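Side-chain contacts in SmhA (Serratia marcescens, PDB 7A27), which is one component of a tripartite alpha-pore-forming toxin, here in its soluble form, and probably takes part in building a membrane pore with its partner proteins: residues A74-L79 against Q296-L301; T81-F86 against T303-V308; A88-V93 against L337-W342; Y97-P102 against A326-A331; E110-L115 against L313-I318. All coordinates share one frame; numbering follows the deposited sequence.

Contact 1 (A74-L79 against Q296-L301)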
# COMPACT_ATOMS: atom_id res chain seq x y z
N ALA A 74 11.25 0.39 -1.05
CA ALA A 74 12.49 -0.43 -1.10
C ALA A 74 12.56 -1.28 0.17
O ALA A 74 12.85 -2.49 0.05
CB ALA A 74 13.71 0.44 -1.28
N GLU A 75 12.27 -0.69 1.33
CA GLU A 75 12.24 -1.40 2.63
C GLU A 75 11.29 -2.61 2.50
O GLU A 75 11.70 -3.71 2.90
CB GLU A 75 11.80 -0.49 3.78
CG GLU A 75 12.73 0.66 4.12
CD GLU A 75 13.86 0.37 5.10
OE1 GLU A 75 15.02 0.70 4.76
OE2 GLU A 75 13.56 -0.11 6.23
N LEU A 76 10.09 -2.42 1.92
CA LEU A 76 9.08 -3.50 1.74
C LEU A 76 9.60 -4.56 0.76
O LEU A 76 9.52 -5.76 1.08
CB LEU A 76 7.77 -2.91 1.24
CG LEU A 76 6.97 -2.11 2.26
CD1 LEU A 76 5.85 -1.29 1.62
CD2 LEU A 76 6.41 -3.04 3.32
N ILE A 77 10.10 -4.15 -0.40
CA ILE A 77 10.62 -5.12 -1.41
C ILE A 77 11.66 -6.01 -0.73
O ILE A 77 11.75 -7.21 -1.07
CB ILE A 77 11.18 -4.40 -2.65
CG1 ILE A 77 10.09 -3.61 -3.38
CG2 ILE A 77 11.86 -5.41 -3.58
CD1 ILE A 77 10.58 -2.88 -4.62
N GLY A 78 12.40 -5.45 0.23
CA GLY A 78 13.38 -6.18 1.04
C GLY A 78 12.74 -7.32 1.82
O GLY A 78 13.27 -8.42 1.76
N LEU A 79 11.63 -7.06 2.51
CA LEU A 79 10.90 -8.07 3.32
C LEU A 79 10.30 -9.15 2.42
O LEU A 79 10.21 -10.31 2.87
CB LEU A 79 9.77 -7.44 4.12
CG LEU A 79 10.19 -6.53 5.27
CD1 LEU A 79 8.95 -5.98 5.97
CD2 LEU A 79 11.12 -7.23 6.25
N GLN A 296 -1.02 -0.68 9.62
CA GLN A 296 -1.87 -1.64 10.37
C GLN A 296 -1.71 -3.07 9.83
O GLN A 296 -1.66 -3.99 10.65
CB GLN A 296 -3.33 -1.20 10.39
CG GLN A 296 -3.62 -0.14 11.44
CD GLN A 296 -4.96 0.55 11.27
OE1 GLN A 296 -5.74 0.25 10.36
NE2 GLN A 296 -5.24 1.50 12.15
N ARG A 297 -1.65 -3.26 8.51
CA ARG A 297 -1.49 -4.62 7.92
C ARG A 297 -0.08 -5.13 8.22
O ARG A 297 0.06 -6.33 8.44
CB ARG A 297 -1.71 -4.63 6.41
CG ARG A 297 -3.07 -4.11 5.98
CD ARG A 297 -4.26 -4.93 6.47
NE ARG A 297 -5.44 -4.06 6.42
CZ ARG A 297 -6.07 -3.67 5.29
NH1 ARG A 297 -5.63 -4.05 4.09
NH2 ARG A 297 -7.13 -2.88 5.40
N MET A 298 0.90 -4.22 8.26
CA MET A 298 2.33 -4.51 8.51
C MET A 298 2.53 -4.87 9.99
O MET A 298 3.47 -5.62 10.28
CB MET A 298 3.15 -3.28 8.18
CG MET A 298 4.65 -3.49 8.21
SD MET A 298 5.36 -4.69 7.09
CE MET A 298 4.31 -4.34 5.70
N ALA A 299 1.67 -4.40 10.89
CA ALA A 299 1.77 -4.65 12.35
C ALA A 299 1.69 -6.16 12.63
O ALA A 299 2.33 -6.62 13.59
CB ALA A 299 0.68 -3.93 13.07
N LEU A 300 0.97 -6.92 11.82
CA LEU A 300 0.72 -8.36 12.06
C LEU A 300 1.83 -9.23 11.45
O LEU A 300 1.90 -10.43 11.82
CB LEU A 300 -0.64 -8.76 11.47
CG LEU A 300 -1.85 -7.86 11.72
CD1 LEU A 300 -3.01 -8.33 10.85
CD2 LEU A 300 -2.25 -7.81 13.20
N LEU A 301 2.69 -8.68 10.59
CA LEU A 301 3.70 -9.47 9.83
C LEU A 301 4.77 -10.05 10.76
O LEU A 301 5.09 -11.24 10.63
CB LEU A 301 4.31 -8.60 8.73
CG LEU A 301 5.26 -9.33 7.78
CD1 LEU A 301 4.59 -10.48 7.07
CD2 LEU A 301 5.83 -8.37 6.76
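L76 and L79 meet M298 and L301 purely through the outer atoms of their side chains. The backbones stay well apart: the CA atoms of L76 and M298 are 9.6 Å from each other. The carbon-to-carbon contacts come first. CD2 of L76 approaches the terminal methyl CE of M298 at 3.4 Å, the two chains crossing at a slant. One turn further on, L79 and L301 slide past one another in opposite directions, with L79 CD1 4.0 Å from L301 CD2.

The sulfur makes the remaining contact: M298 SD lies 4.0 Å from L79 CD1, so this one leucine methyl touches both the thioether sulfur and a methyl of the second leucine. M298 reaches both leucines because its CG stands opposite the backbone N (chi1 -172°), while bends at chi2 and chi3 fold CE back toward L76.

In the elongated helical bundle of this toxin subunit, the contact joins helix 48-96 to the junction between helix 272-299 and helix 301-321. M298 also touches I21 of helix 14-37 and L133 of helix 104-155, so the thioether is enclosed by several rods of the bundle.

Polar groups lie off the contact. R297 gives S20 O a weak hydrogen bond through NH1. The side chain of L76 is about 11 Å from that of N359, a calcium-binding residue whose ion is missing from this chain.

Contact 2 (T81-F86 against T303-V308)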
# COMPACT_ATOMS: atom_id res chain seq x y z
N THR A 81 11.50 -10.17 -0.54
CA THR A 81 12.66 -10.96 -1.02
C THR A 81 12.99 -12.03 0.03
O THR A 81 13.23 -13.21 -0.34
CB THR A 81 13.85 -10.07 -1.36
OG1 THR A 81 13.38 -9.05 -2.26
CG2 THR A 81 15.01 -10.82 -2.00
N LYS A 82 12.94 -11.64 1.31
CA LYS A 82 13.25 -12.55 2.45
C LYS A 82 12.32 -13.77 2.37
O LYS A 82 12.82 -14.89 2.58
CB LYS A 82 13.22 -11.74 3.74
CG LYS A 82 14.48 -10.91 3.96
CD LYS A 82 14.34 -9.81 5.00
CE LYS A 82 15.63 -9.38 5.67
NZ LYS A 82 16.78 -9.30 4.75
N ALA A 83 11.05 -13.58 2.03
CA ALA A 83 10.07 -14.67 1.86
C ALA A 83 10.50 -15.59 0.70
O ALA A 83 10.51 -16.80 0.90
CB ALA A 83 8.69 -14.11 1.66
N SER A 84 10.84 -15.05 -0.48
CA SER A 84 11.34 -15.87 -1.61
C SER A 84 12.50 -16.72 -1.10
O SER A 84 12.49 -17.96 -1.31
CB SER A 84 11.83 -15.04 -2.77
OG SER A 84 10.84 -14.12 -3.18
N ASN A 85 13.47 -16.04 -0.47
CA ASN A 85 14.70 -16.65 0.08
C ASN A 85 14.29 -17.85 0.94
O ASN A 85 14.87 -18.93 0.76
CB ASN A 85 15.55 -15.63 0.85
CG ASN A 85 16.36 -14.69 -0.03
OD1 ASN A 85 16.12 -14.57 -1.23
ND2 ASN A 85 17.37 -14.06 0.55
N PHE A 86 13.31 -17.67 1.82
CA PHE A 86 12.85 -18.75 2.73
C PHE A 86 12.28 -19.90 1.88
O PHE A 86 12.58 -21.06 2.19
CB PHE A 86 11.83 -18.24 3.74
CG PHE A 86 11.67 -19.14 4.94
CD1 PHE A 86 10.87 -20.27 4.88
CD2 PHE A 86 12.33 -18.88 6.13
CE1 PHE A 86 10.73 -21.11 5.97
CE2 PHE A 86 12.18 -19.73 7.22
CZ PHE A 86 11.38 -20.84 7.14
N THR A 303 4.66 -10.97 13.93
CA THR A 303 3.96 -12.07 14.62
C THR A 303 3.87 -13.29 13.70
O THR A 303 4.19 -14.39 14.15
CB THR A 303 2.57 -11.61 15.09
OG1 THR A 303 2.80 -10.43 15.86
CG2 THR A 303 1.80 -12.67 15.85
N GLU A 304 3.48 -13.10 12.43
CA GLU A 304 3.32 -14.23 11.49
C GLU A 304 4.68 -14.88 11.21
O GLU A 304 4.69 -16.11 11.10
CB GLU A 304 2.54 -13.86 10.23
CG GLU A 304 1.04 -14.05 10.42
CD GLU A 304 0.55 -15.49 10.56
OE1 GLU A 304 0.97 -16.34 9.76
OE2 GLU A 304 -0.26 -15.76 11.47
N TRP A 305 5.78 -14.14 11.13
CA TRP A 305 7.11 -14.78 10.94
C TRP A 305 7.44 -15.57 12.22
O TRP A 305 7.92 -16.71 12.12
CB TRP A 305 8.22 -13.79 10.54
CG TRP A 305 8.36 -13.59 9.06
CD1 TRP A 305 8.13 -12.46 8.34
CD2 TRP A 305 8.74 -14.60 8.11
NE1 TRP A 305 8.35 -12.69 7.01
CE2 TRP A 305 8.73 -14.00 6.84
CE3 TRP A 305 9.09 -15.95 8.21
CZ2 TRP A 305 9.05 -14.71 5.69
CZ3 TRP A 305 9.41 -16.64 7.08
CH2 TRP A 305 9.39 -16.03 5.84
N GLY A 306 7.14 -14.98 13.38
CA GLY A 306 7.32 -15.61 14.70
C GLY A 306 6.57 -16.91 14.82
O GLY A 306 7.10 -17.82 15.49
N LYS A 307 5.40 -17.02 14.19
CA LYS A 307 4.59 -18.27 14.17
C LYS A 307 5.33 -19.34 13.35
O LYS A 307 5.27 -20.51 13.77
CB LYS A 307 3.18 -18.03 13.62
CG LYS A 307 2.22 -17.36 14.61
CD LYS A 307 0.76 -17.42 14.19
CE LYS A 307 -0.17 -17.26 15.39
NZ LYS A 307 -1.57 -17.01 14.98
N VAL A 308 5.98 -18.96 12.25
CA VAL A 308 6.78 -19.89 11.40
C VAL A 308 7.99 -20.35 12.23
O VAL A 308 8.34 -21.54 12.15
CB VAL A 308 7.23 -19.25 10.08
CG1 VAL A 308 8.14 -20.16 9.27
CG2 VAL A 308 6.04 -18.84 9.26
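The indole of W305 reaches across to A83 and F86. The axes of the two short helices come no closer than 13.6 Å, so large side chains must close the gap. F86 has CG on the far side of CB from its backbone N (chi1 -161°), which carries the ring across toward the other helix. There W305 CZ3 sits over one face of the phenyl ring, shifted toward the rim, with CD2 of F86 the nearest atom at 3.8 Å. The planes are inclined at 55° and the ring centroids lie 5.4 Å apart, so the aromatic pair is oblique. W305 CH2 continues the contact to F86 CB at 3.9 Å.

The same indole meets A83 with its rim. CZ2 lies 4.0 Å from A83 CA, which is at the edge of the ring and in its plane, and CB of A83 is at nearly the same distance. V308 and F86 reach toward each other from opposite directions: V308 CG1 is turned away from its own backbone N (chi1 176°) and ends 3.9 Å from F86 CZ.

Further aromatic rings extend the cluster, Y122 meeting W305 edge-to-face and W342 packing against F86. On a side of helix 301-321 that does not face F86, E304 OE1 accepts a hydrogen bond from T13 N. The cluster lies inside the elongated helical bundle, where it fills the space between the nearly parallel segments of helix 48-96 and helix 301-321.

Contact 3 (A88-V93 against L337-W342)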
# COMPACT_ATOMS: atom_id res chain seq x y z
N ALA A 88 13.10 -20.79 -1.12
CA ALA A 88 14.29 -21.43 -1.73
C ALA A 88 14.92 -22.40 -0.73
O ALA A 88 15.28 -23.51 -1.13
CB ALA A 88 15.26 -20.39 -2.19
N LEU A 89 15.03 -21.99 0.53
CA LEU A 89 15.63 -22.82 1.61
C LEU A 89 14.77 -24.08 1.85
O LEU A 89 15.35 -25.16 2.05
CB LEU A 89 15.81 -22.00 2.89
CG LEU A 89 16.80 -20.84 2.83
CD1 LEU A 89 16.91 -20.19 4.19
CD2 LEU A 89 18.18 -21.28 2.36
N VAL A 90 13.45 -23.95 1.82
CA VAL A 90 12.53 -25.11 2.03
C VAL A 90 12.74 -26.13 0.90
O VAL A 90 12.81 -27.34 1.20
CB VAL A 90 11.08 -24.64 2.22
CG1 VAL A 90 10.13 -25.82 2.34
CG2 VAL A 90 10.97 -23.75 3.45
N ASN A 91 12.88 -25.69 -0.35
CA ASN A 91 13.20 -26.58 -1.50
C ASN A 91 14.43 -27.44 -1.20
O ASN A 91 14.43 -28.64 -1.54
CB ASN A 91 13.53 -25.82 -2.79
CG ASN A 91 12.31 -25.44 -3.58
OD1 ASN A 91 11.19 -25.38 -3.04
ND2 ASN A 91 12.56 -25.17 -4.85
N ALA A 92 15.46 -26.82 -0.62
CA ALA A 92 16.72 -27.49 -0.26
C ALA A 92 16.42 -28.67 0.66
O ALA A 92 17.01 -29.76 0.43
CB ALA A 92 17.63 -26.50 0.40
N VAL A 93 15.56 -28.46 1.66
CA VAL A 93 15.14 -29.51 2.63
C VAL A 93 14.47 -30.63 1.84
O VAL A 93 14.72 -31.83 2.12
CB VAL A 93 14.20 -28.99 3.73
CG1 VAL A 93 13.82 -30.09 4.70
CG2 VAL A 93 14.81 -27.83 4.50
N LEU A 337 5.02 -31.67 0.54
CA LEU A 337 3.71 -30.94 0.52
C LEU A 337 3.92 -29.47 0.92
O LEU A 337 3.34 -28.57 0.27
CB LEU A 337 2.69 -31.57 1.48
CG LEU A 337 1.77 -32.69 1.02
CD1 LEU A 337 0.45 -32.59 1.80
CD2 LEU A 337 1.50 -32.66 -0.49
N ASN A 338 4.68 -29.25 1.99
CA ASN A 338 4.93 -27.89 2.53
C ASN A 338 5.82 -27.12 1.53
O ASN A 338 5.65 -25.90 1.44
CB ASN A 338 5.39 -27.99 3.98
CG ASN A 338 4.23 -28.27 4.91
OD1 ASN A 338 3.27 -27.50 4.95
ND2 ASN A 338 4.31 -29.34 5.68
N ALA A 339 6.66 -27.81 0.76
CA ALA A 339 7.49 -27.18 -0.30
C ALA A 339 6.59 -26.55 -1.36
O ALA A 339 6.82 -25.38 -1.70
CB ALA A 339 8.42 -28.18 -0.91
N GLU A 340 5.60 -27.31 -1.84
CA GLU A 340 4.63 -26.85 -2.88
C GLU A 340 3.96 -25.57 -2.38
O GLU A 340 3.79 -24.65 -3.20
CB GLU A 340 3.56 -27.92 -3.19
CG GLU A 340 4.12 -29.11 -3.95
CD GLU A 340 3.21 -30.33 -4.15
OE1 GLU A 340 3.77 -31.47 -4.27
OE2 GLU A 340 1.95 -30.15 -4.22
N LYS A 341 3.60 -25.52 -1.10
CA LYS A 341 2.93 -24.35 -0.47
C LYS A 341 3.86 -23.14 -0.56
O LYS A 341 3.36 -22.05 -0.91
CB LYS A 341 2.55 -24.60 1.00
CG LYS A 341 1.47 -25.63 1.22
CD LYS A 341 1.21 -25.94 2.68
CE LYS A 341 0.30 -27.13 2.89
NZ LYS A 341 0.23 -27.52 4.32
N TRP A 342 5.16 -23.32 -0.27
CA TRP A 342 6.15 -22.22 -0.32
C TRP A 342 6.40 -21.80 -1.78
O TRP A 342 6.56 -20.57 -2.00
CB TRP A 342 7.43 -22.59 0.42
CG TRP A 342 7.32 -22.50 1.91
CD1 TRP A 342 7.06 -23.52 2.79
CD2 TRP A 342 7.48 -21.33 2.72
NE1 TRP A 342 7.04 -23.05 4.07
CE2 TRP A 342 7.29 -21.71 4.06
CE3 TRP A 342 7.75 -19.99 2.43
CZ2 TRP A 342 7.36 -20.81 5.11
CZ3 TRP A 342 7.82 -19.09 3.48
CH2 TRP A 342 7.64 -19.50 4.80
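An antiparallel helix pair within the long bundle brings V90 of helix 48-96 against A339 and W342 of helix 325-358. The short axes approach to 9.1 Å with their directions 159° apart, and the CA atoms of N91 and A339 are the closest across, at 5.9 Å.

V90 does most of the touching, with its two methyls dividing the work. CG2 lies over one face of the indole of W342, 4.0 Å from the centroid of the five-membered ring and only 9° off its normal, which defines a CH-pi contact. CG1 is set opposite the valine's backbone N (chi1 176°) and thereby reaches W342 CD1 at 3.9 Å and A339 CA at 4.0 Å. One branched residue thus covers both an aromatic face and an alanine backbone.

The polar edge of the indole is satisfied by the N-terminal region, since W342 NE1 donates to L9 O. At the more open margin, N91 passes near A339 CB, but the partner of its OD1 is Q343 NE2. Within the second helix K341 NZ bonds N338 OD1 at 3.1 Å, approaching from above the amide plane.

Y312 of helix 301-321 touches both V90 and W342, and L115 of helix 104-155 also reaches V90. The contact is part of the antiparallel packing of helix 48-96 on helix 325-358 in the alpha-helical bundle, with A339 at the closest CA approach.

Contact 4 (Y97-P102 against A326-A331)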
# COMPACT_ATOMS: atom_id res chain seq x y z
N TYR A 97 15.82 -34.88 1.14
CA TYR A 97 15.01 -36.11 1.36
C TYR A 97 14.95 -36.97 0.08
O TYR A 97 13.88 -37.55 -0.26
CB TYR A 97 13.67 -35.76 2.02
CG TYR A 97 13.69 -35.82 3.53
CD1 TYR A 97 13.40 -37.01 4.19
CD2 TYR A 97 13.97 -34.71 4.30
CE1 TYR A 97 13.38 -37.09 5.57
CE2 TYR A 97 13.96 -34.77 5.69
CZ TYR A 97 13.67 -35.97 6.33
OH TYR A 97 13.64 -36.03 7.70
N SER A 98 16.09 -37.08 -0.62
CA SER A 98 16.31 -38.05 -1.73
C SER A 98 16.67 -39.43 -1.13
O SER A 98 17.18 -40.28 -1.86
CB SER A 98 17.36 -37.56 -2.70
OG SER A 98 18.53 -37.13 -2.02
N THR A 99 16.35 -39.63 0.16
CA THR A 99 16.56 -40.83 1.03
C THR A 99 17.73 -41.66 0.47
O THR A 99 17.58 -42.86 0.19
CB THR A 99 15.23 -41.54 1.39
OG1 THR A 99 14.52 -42.04 0.25
CG2 THR A 99 14.29 -40.62 2.15
N GLU A 100 18.88 -41.01 0.33
CA GLU A 100 20.16 -41.64 -0.09
C GLU A 100 20.97 -41.81 1.21
O GLU A 100 21.78 -42.72 1.27
CB GLU A 100 20.90 -40.73 -1.08
CG GLU A 100 20.00 -39.94 -2.03
CD GLU A 100 20.71 -39.23 -3.18
OE1 GLU A 100 21.65 -39.84 -3.73
OE2 GLU A 100 20.31 -38.08 -3.53
N ASP A 101 20.66 -40.96 2.20
CA ASP A 101 21.45 -40.70 3.43
C ASP A 101 20.97 -41.60 4.56
O ASP A 101 19.78 -41.65 4.87
CB ASP A 101 21.33 -39.20 3.73
CG ASP A 101 22.45 -38.55 4.50
OD1 ASP A 101 23.04 -39.20 5.37
OD2 ASP A 101 22.71 -37.38 4.21
N PRO A 102 21.87 -42.37 5.22
CA PRO A 102 21.46 -43.24 6.34
C PRO A 102 21.11 -42.50 7.64
O PRO A 102 20.52 -43.12 8.50
CB PRO A 102 22.69 -44.16 6.54
CG PRO A 102 23.87 -43.36 6.00
CD PRO A 102 23.31 -42.49 4.89
N ALA A 326 9.02 -46.30 7.23
CA ALA A 326 7.68 -45.70 7.06
C ALA A 326 7.60 -44.30 7.68
O ALA A 326 6.75 -43.50 7.21
CB ALA A 326 6.63 -46.61 7.65
N GLU A 327 8.40 -44.02 8.71
CA GLU A 327 8.45 -42.69 9.37
C GLU A 327 9.21 -41.72 8.46
O GLU A 327 8.76 -40.58 8.30
CB GLU A 327 9.02 -42.78 10.79
CG GLU A 327 8.02 -43.23 11.84
CD GLU A 327 8.58 -43.69 13.19
OE1 GLU A 327 9.83 -43.62 13.41
OE2 GLU A 327 7.76 -44.11 14.04
N ILE A 328 10.33 -42.15 7.87
CA ILE A 328 11.15 -41.32 6.93
C ILE A 328 10.31 -41.03 5.67
O ILE A 328 10.34 -39.90 5.17
CB ILE A 328 12.50 -42.00 6.62
CG1 ILE A 328 13.40 -42.06 7.87
CG2 ILE A 328 13.22 -41.33 5.45
CD1 ILE A 328 14.66 -42.85 7.66
N LYS A 329 9.57 -42.03 5.18
CA LYS A 329 8.70 -41.90 3.99
C LYS A 329 7.61 -40.86 4.28
O LYS A 329 7.33 -40.03 3.39
CB LYS A 329 8.11 -43.26 3.60
CG LYS A 329 7.62 -43.31 2.16
CD LYS A 329 6.28 -44.02 1.95
CE LYS A 329 5.11 -43.16 2.41
NZ LYS A 329 3.81 -43.62 1.84
N GLN A 330 7.03 -40.90 5.49
CA GLN A 330 5.96 -39.98 5.96
C GLN A 330 6.52 -38.55 6.06
O GLN A 330 5.82 -37.61 5.69
CB GLN A 330 5.39 -40.44 7.31
CG GLN A 330 4.21 -39.64 7.84
CD GLN A 330 3.77 -40.08 9.23
OE1 GLN A 330 4.34 -40.97 9.85
NE2 GLN A 330 2.80 -39.38 9.78
N ALA A 331 7.74 -38.39 6.58
CA ALA A 331 8.43 -37.10 6.72
C ALA A 331 8.72 -36.50 5.33
O ALA A 331 8.53 -35.29 5.16
CB ALA A 331 9.69 -37.27 7.51
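T99 and I328 touch methyl to methyl, CG2 of one lying 3.5 Å from CG2 of the other as the side chains slide past each other in opposite directions. Beside them Y97 meets two residues of the helix. Its CE1 is 4.2 Å from I328 CG2 and equally far from A331 CB, while its hydroxyl OH stands 4.1 Å from the same alanine methyl. The tyrosine ring lies obliquely to these neighbours. No hydrogen bond crosses between the two segments; the contact is van der Waals packing.

T99, with a positive phi (24°), directs its CB toward helix 325-358, as Y97 does. The beta-branch of I328 is rotated with CG2 opposite the backbone N, presenting that methyl to both partners.

Residues 97-102 form the turn of the hairpin between helix 48-96 and helix 104-155, and they pack on the first turns of helix 325-358 at one end of the bundle. V104, at the start of the second hairpin helix, backs both Y97 and I328, and L4 from the N-terminal region touches A331.

Farther out, polar links fix each segment to its own surroundings. D101 OD2 forms a salt bridge with K107 NZ, and E327 accepts from G323 N through OE1, while its backbone N is bonded to S324 OG. A weak hydrogen bond from K332 NZ to Y97 O, by contrast, crosses from helix 325-358 to the loop.

Contact 5 (E110-L115 against L313-I318)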
# COMPACT_ATOMS: atom_id res chain seq x y z
N GLU A 110 18.22 -30.88 11.94
CA GLU A 110 19.24 -29.79 12.00
C GLU A 110 18.83 -28.62 11.09
O GLU A 110 18.92 -27.47 11.54
CB GLU A 110 20.63 -30.29 11.59
CG GLU A 110 21.38 -31.08 12.65
CD GLU A 110 22.67 -31.73 12.17
OE1 GLU A 110 23.26 -31.20 11.18
OE2 GLU A 110 23.08 -32.79 12.76
N MET A 111 18.38 -28.88 9.87
CA MET A 111 18.05 -27.81 8.91
C MET A 111 16.74 -27.13 9.28
O MET A 111 16.65 -25.87 9.17
CB MET A 111 17.93 -28.36 7.50
CG MET A 111 18.34 -27.29 6.53
SD MET A 111 18.49 -27.93 4.88
CE MET A 111 19.39 -29.46 5.17
N VAL A 112 15.74 -27.90 9.66
CA VAL A 112 14.45 -27.31 10.10
C VAL A 112 14.76 -26.37 11.28
O VAL A 112 14.29 -25.21 11.24
CB VAL A 112 13.41 -28.39 10.43
CG1 VAL A 112 12.21 -27.84 11.18
CG2 VAL A 112 13.00 -29.12 9.17
N ALA A 113 15.57 -26.81 12.25
CA ALA A 113 16.01 -26.01 13.41
C ALA A 113 16.68 -24.73 12.90
O ALA A 113 16.40 -23.67 13.45
CB ALA A 113 16.92 -26.80 14.30
N ALA A 114 17.51 -24.81 11.85
CA ALA A 114 18.21 -23.65 11.25
C ALA A 114 17.20 -22.67 10.62
O ALA A 114 17.40 -21.46 10.77
CB ALA A 114 19.23 -24.11 10.24
N LEU A 115 16.18 -23.17 9.92
CA LEU A 115 15.17 -22.27 9.28
C LEU A 115 14.36 -21.56 10.37
O LEU A 115 13.95 -20.42 10.14
CB LEU A 115 14.29 -23.05 8.31
CG LEU A 115 15.03 -23.74 7.15
CD1 LEU A 115 14.05 -24.21 6.09
CD2 LEU A 115 16.05 -22.80 6.52
N LEU A 313 10.60 -24.74 15.18
CA LEU A 313 11.35 -25.11 16.41
C LEU A 313 10.75 -26.40 17.00
O LEU A 313 11.54 -27.29 17.35
CB LEU A 313 11.29 -23.95 17.41
CG LEU A 313 12.07 -24.16 18.71
CD1 LEU A 313 13.54 -24.44 18.41
CD2 LEU A 313 11.94 -22.97 19.63
N THR A 314 9.42 -26.45 17.11
CA THR A 314 8.64 -27.60 17.65
C THR A 314 8.75 -28.81 16.73
O THR A 314 8.80 -29.94 17.26
CB THR A 314 7.19 -27.24 17.97
OG1 THR A 314 6.56 -26.77 16.79
CG2 THR A 314 7.08 -26.18 19.06
N ALA A 315 8.79 -28.59 15.41
CA ALA A 315 8.84 -29.63 14.36
C ALA A 315 10.14 -30.42 14.39
O ALA A 315 10.07 -31.65 14.24
CB ALA A 315 8.66 -29.00 13.01
N ALA A 316 11.27 -29.73 14.59
CA ALA A 316 12.63 -30.30 14.47
C ALA A 316 12.83 -31.55 15.35
O ALA A 316 13.14 -32.62 14.82
CB ALA A 316 13.65 -29.23 14.76
N PRO A 317 12.68 -31.50 16.69
CA PRO A 317 12.90 -32.69 17.52
C PRO A 317 11.99 -33.86 17.13
O PRO A 317 12.39 -35.00 17.32
CB PRO A 317 12.63 -32.21 18.95
CG PRO A 317 12.79 -30.72 18.89
CD PRO A 317 12.30 -30.34 17.51
N ILE A 318 10.79 -33.56 16.61
CA ILE A 318 9.79 -34.57 16.17
C ILE A 318 10.31 -35.26 14.91
O ILE A 318 10.21 -36.53 14.84
CB ILE A 318 8.41 -33.94 15.97
CG1 ILE A 318 7.85 -33.35 17.27
CG2 ILE A 318 7.45 -34.94 15.34
CD1 ILE A 318 6.53 -32.61 17.13
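V112 and A113 pack against A315 and A316 where two antiparallel helices of the bundle, 104-155 and 301-321, come close together. The short axes approach to 8.1 Å with directions 173° apart, and the CA atoms of A113 and A316 are only 5.6 Å from each other. Small side chains permit this spacing.

On the tight side, A316 CB points across at the first helix, lying 4.0 Å from the backbone N of A113 and 4.1 Å from A113 CB. V112 fills the adjacent position. Its CG1, on the far side of CB from the valine's own N (chi1 167°), stands 4.0 Å from A316 N and 4.2 Å from A315 CB, so one methyl bears on both alanines. The inward flank is covered by L9 and I7 from the N-terminal region: L9 touches V112 and A315, and I7 touches A315. Y312 also reaches V112.

A113 marks the border: it packs on A316 yet is partly open to solvent, and beyond it the contact is looser. The exposed E110 directs its CB away from the partner helix. L313 likewise starts outward, and its side chain bends back but makes no contact with residues 110-115.

The second helix is kinked at P317, whose N makes no bond to the preceding turn. On its exposed outer surface, T314 turns back onto its own helix, with OG1 hydrogen-bonded to both E310 O and A311 O.

How the contacts relate
Contacts 1, 2 and 3 follow one another along helix 48-96, and contact 4 lies in the loop after it. The centres of contacts 1 and 4 are 37 Å apart. Contacts 2, 3 and 5 share a continuous interior: F86 CD1 of contact 2 lies 3.3 Å from W342 CH2 of contact 3, and F86 CE2 is 3.5 Å from L115 O of contact 5. L115 CD2 also meets L89 CD1 of contact 3 at 3.6 Å. Contacts 4 and 5 do not touch, their nearest atoms being about 7 Å apart. Of the five, contact 1 is the one near the calcium-site residue N359, through L76; the others lie away from it.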